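Local coordinates for lipoprotein signal peptidase (Staphylococcus aureus, PDB 6RYO), which cleaves signal peptides from bacterial prolipoproteins in the membrane as an aspartyl protease of the peptidase A8 family, at residues A[36-41]-A[123-128]. Sequence-based numbering, arbitrary orientation.
Sequences LIAVFV and LFAGAL. With OLC ((2R)-2,3-dihydroxypropyl (9Z)-octadec-9-enoate), chain E; OLC ((2R)-2,3-dihydroxypropyl (9Z)-octadec-9-enoate), chain F; OLC ((2R)-2,3-dihydroxypropyl (9Z)-octadec-9-enoate), chain C.
Ala38 and Val41, one helical turn apart, receive the methyl group of Ala125 where two transmembrane helices, 31-55 and 114-137, meet in the helical bundle of this membrane aspartyl protease. The interface is wholly apolar, and no hydrogen bond crosses it. Ala125 CB points at the opposing helix and rests 3.7 Å from Ala38 CA; the two methyl carbons, Ala38 CB and Ala125 CB, are 4.0 Å apart. With such small side chains the backbones come close, 4.8 Å between Ala38 CA and Ala125 CA. Val41 closes over the same methyl from the next turn: its CG1, anti to the backbone N (chi1 170°), lies 3.7 Å from Ala125 CB. Val41 also touches Ser162 of helix 158-174, which carries the predicted catalytic Asp160.

Three monoolein molecules pack around the contact. Two meet residues 36-41 but not 123-128: one touches Ile37 and Val41, the other Leu36, Ile37, Phe40 and Val41. A third bridges both helices: its C2 sits 3.7 Å from Ala38 CB and 3.6 Å from Phe124 CE1. The ester group of this lipid lies over one face of the Phe124 ring, with its O20 3.8 Å above the ring plane, displaced toward the rim.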
loop_
_atom_site.group_PDB
_atom_site.type_symbol
_atom_site.label_atom_id
_atom_site.label_comp_id
_atom_site.label_asym_id
_atom_site.label_seq_id
_atom_site.Cartn_x
_atom_site.Cartn_y
_atom_site.Cartn_z
ATOM N N LEU A 36 1.906 8.929 -12.510
ATOM C CA LEU A 36 2.418 7.693 -13.096
ATOM C C LEU A 36 3.205 6.866 -12.087
ATOM O O LEU A 36 3.346 5.653 -12.275
ATOM C CB LEU A 36 3.266 7.989 -14.341
ATOM C CG LEU A 36 4.626 8.689 -14.291
ATOM C CD1 LEU A 36 5.739 7.688 -14.070
ATOM C CD2 LEU A 36 4.865 9.454 -15.582
ATOM N N ILE A 37 3.722 7.489 -11.026
ATOM C CA ILE A 37 4.204 6.716 -9.886
ATOM C C ILE A 37 3.046 5.961 -9.249
ATOM O O ILE A 37 3.127 4.754 -8.998
ATOM C CB ILE A 37 4.914 7.630 -8.870
ATOM C CG1 ILE A 37 6.326 7.969 -9.350
ATOM C CG2 ILE A 37 4.963 6.975 -7.500
ATOM C CD1 ILE A 37 7.118 8.821 -8.380
ATOM N N ALA A 38 1.940 6.664 -8.994
ATOM C CA ALA A 38 0.748 6.008 -8.468
ATOM C C ALA A 38 0.183 5.008 -9.469
ATOM O O ALA A 38 -0.338 3.957 -9.078
ATOM C CB ALA A 38 -0.305 7.053 -8.096
ATOM N N VAL A 39 0.278 5.314 -10.764
ATOM C CA VAL A 39 -0.208 4.388 -11.783
ATOM C C VAL A 39 0.614 3.105 -11.773
ATOM O O VAL A 39 0.065 1.998 -11.732
ATOM C CB VAL A 39 -0.196 5.057 -13.169
ATOM C CG1 VAL A 39 -0.315 4.010 -14.265
ATOM C CG2 VAL A 39 -1.329 6.065 -13.279
ATOM N N PHE A 40 1.944 3.232 -11.796
ATOM C CA PHE A 40 2.799 2.050 -11.846
ATOM C C PHE A 40 2.679 1.203 -10.583
ATOM O O PHE A 40 2.772 -0.026 -10.655
ATOM C CB PHE A 40 4.258 2.458 -12.075
ATOM C CG PHE A 40 4.651 2.517 -13.526
ATOM C CD1 PHE A 40 4.825 1.353 -14.257
ATOM C CD2 PHE A 40 4.855 3.733 -14.157
ATOM C CE1 PHE A 40 5.188 1.402 -15.592
ATOM C CE2 PHE A 40 5.219 3.789 -15.489
ATOM C CZ PHE A 40 5.387 2.622 -16.207
ATOM N N VAL A 41 2.469 1.833 -9.426
ATOM C CA VAL A 41 2.332 1.076 -8.183
ATOM C C VAL A 41 1.019 0.302 -8.169
ATOM O O VAL A 41 0.981 -0.883 -7.823
ATOM C CB VAL A 41 2.449 2.011 -6.964
ATOM C CG1 VAL A 41 2.068 1.271 -5.690
ATOM C CG2 VAL A 41 3.859 2.557 -6.851
ATOM N N LEU A 123 2.005 6.912 -0.619
ATOM C CA LEU A 123 0.931 6.729 0.352
ATOM C C LEU A 123 -0.421 6.609 -0.340
ATOM O O LEU A 123 -1.241 5.759 0.029
ATOM C CB LEU A 123 0.919 7.889 1.348
ATOM C CG LEU A 123 2.167 8.116 2.207
ATOM C CD1 LEU A 123 2.040 9.405 3.007
ATOM C CD2 LEU A 123 2.397 6.941 3.131
ATOM N N PHE A 124 -0.672 7.450 -1.346
ATOM C CA PHE A 124 -1.952 7.412 -2.045
ATOM C C PHE A 124 -2.126 6.097 -2.797
ATOM O O PHE A 124 -3.185 5.464 -2.720
ATOM C CB PHE A 124 -2.063 8.599 -3.004
ATOM C CG PHE A 124 -3.446 8.807 -3.564
ATOM C CD1 PHE A 124 -3.914 8.033 -4.616
ATOM C CD2 PHE A 124 -4.273 9.790 -3.047
ATOM C CE1 PHE A 124 -5.183 8.229 -5.130
ATOM C CE2 PHE A 124 -5.541 9.991 -3.556
ATOM C CZ PHE A 124 -5.997 9.210 -4.599
ATOM N N ALA A 125 -1.094 5.676 -3.535
ATOM C CA ALA A 125 -1.201 4.456 -4.330
ATOM C C ALA A 125 -1.355 3.227 -3.442
ATOM O O ALA A 125 -2.147 2.327 -3.747
ATOM C CB ALA A 125 0.022 4.311 -5.235
ATOM N N GLY A 126 -0.600 3.168 -2.342
ATOM C CA GLY A 126 -0.702 2.026 -1.449
ATOM C C GLY A 126 -2.056 1.908 -0.774
ATOM O O GLY A 126 -2.511 0.800 -0.480
ATOM N N ALA A 127 -2.715 3.041 -0.516
ATOM C CA ALA A 127 -4.049 3.005 0.073
ATOM C C ALA A 127 -5.105 2.630 -0.961
ATOM O O ALA A 127 -6.040 1.881 -0.655
ATOM C CB ALA A 127 -4.384 4.355 0.703
ATOM N N LEU A 128 -4.972 3.150 -2.185
ATOM C CA LEU A 128 -5.944 2.858 -3.237
ATOM C C LEU A 128 -5.891 1.392 -3.658
ATOM O O LEU A 128 -6.932 0.783 -3.936
ATOM C CB LEU A 128 -5.698 3.774 -4.439
ATOM C CG LEU A 128 -6.669 3.648 -5.615
ATOM C CD1 LEU A 128 -8.114 3.752 -5.139
ATOM C CD2 LEU A 128 -6.369 4.715 -6.655
HETATM C C10 OLC E . -5.004 1.711 -13.271
HETATM C C9 OLC E . -4.867 2.525 -12.245
HETATM C C11 OLC E . -5.209 2.278 -14.674
HETATM C C8 OLC E . -4.917 4.036 -12.458
HETATM C C24 OLC E . -1.795 14.195 -6.265
HETATM C C12 OLC E . -5.378 1.125 -15.658
HETATM C C7 OLC E . -5.130 4.725 -11.113
HETATM C C6 OLC E . -3.787 4.889 -10.404
HETATM C C5 OLC E . -3.863 6.098 -9.477
HETATM C C4 OLC E . -4.091 7.356 -10.314
HETATM C C3 OLC E . -4.567 8.495 -9.414
HETATM C C2 OLC E . -3.562 8.705 -8.283
HETATM C C21 OLC E . -2.821 11.947 -6.508
HETATM C C1 OLC E . -3.613 10.153 -7.803
HETATM C C22 OLC E . -1.501 12.708 -6.450
HETATM O O19 OLC E . -4.503 10.860 -8.142
HETATM O O25 OLC E . -2.417 14.690 -7.418
HETATM O O23 OLC E . -0.743 12.237 -5.372
HETATM O O20 OLC E . -2.597 10.646 -6.973
HETATM C C10 OLC F . 8.243 -1.009 -8.806
HETATM C C9 OLC F . 8.130 0.222 -9.255
HETATM C C11 OLC F . 7.057 -1.705 -8.142
HETATM C C8 OLC F . 6.810 0.981 -9.122
HETATM C C24 OLC F . 9.237 11.075 -15.634
HETATM C C12 OLC F . 7.354 -3.200 -8.050
HETATM C C7 OLC F . 6.968 2.438 -9.561
HETATM C C13 OLC F . 6.080 -3.960 -7.691
HETATM C C6 OLC F . 8.381 2.706 -10.078
HETATM C C14 OLC F . 6.076 -5.306 -8.411
HETATM C C5 OLC F . 8.482 4.140 -10.590
HETATM C C4 OLC F . 7.947 4.210 -12.017
HETATM C C3 OLC F . 8.701 5.294 -12.781
HETATM C C2 OLC F . 8.499 6.646 -12.098
HETATM C C21 OLC F . 9.367 9.914 -13.421
HETATM C C1 OLC F . 9.427 7.671 -12.740
HETATM C C22 OLC F . 10.171 10.423 -14.617
HETATM O O19 OLC F . 10.581 7.675 -12.466
HETATM O O25 OLC F . 9.718 12.344 -15.984
HETATM O O23 OLC F . 11.113 11.363 -14.178
HETATM O O20 OLC F . 8.932 8.605 -13.659
HETATM C C18 OLC C . 8.235 -5.943 -3.270
HETATM C C10 OLC C . 7.758 2.133 -4.250
HETATM C C9 OLC C . 8.590 2.977 -4.826
HETATM C C17 OLC C . 7.922 -4.639 -2.543
HETATM C C11 OLC C . 6.834 1.260 -5.096
HETATM C C8 OLC C . 8.643 3.098 -6.348
HETATM C C24 OLC C . 14.828 12.798 -9.625
HETATM C C16 OLC C . 8.855 -3.550 -3.066
HETATM C C12 OLC C . 6.335 0.086 -4.258
HETATM C C7 OLC C . 9.968 3.730 -6.775
HETATM C C15 OLC C . 8.375 -3.118 -4.448
HETATM C C13 OLC C . 7.509 -0.840 -3.961
HETATM C C6 OLC C . 10.013 5.198 -6.355
HETATM C C14 OLC C . 7.113 -2.274 -4.300
HETATM C C5 OLC C . 9.583 6.087 -7.520
HETATM C C4 OLC C . 10.811 6.548 -8.306
HETATM C C3 OLC C . 11.008 8.050 -8.102
HETATM C C2 OLC C . 11.213 8.727 -9.457
HETATM C C21 OLC C . 13.335 10.927 -10.322
HETATM C C1 OLC C . 11.379 10.231 -9.251
HETATM C C22 OLC C . 13.902 12.285 -10.726
HETATM O O19 OLC C . 11.031 10.732 -8.235
HETATM O O25 OLC C . 14.996 14.180 -9.775
HETATM O O23 OLC C . 14.615 12.158 -11.924
HETATM O O20 OLC C . 11.942 11.020 -10.260
#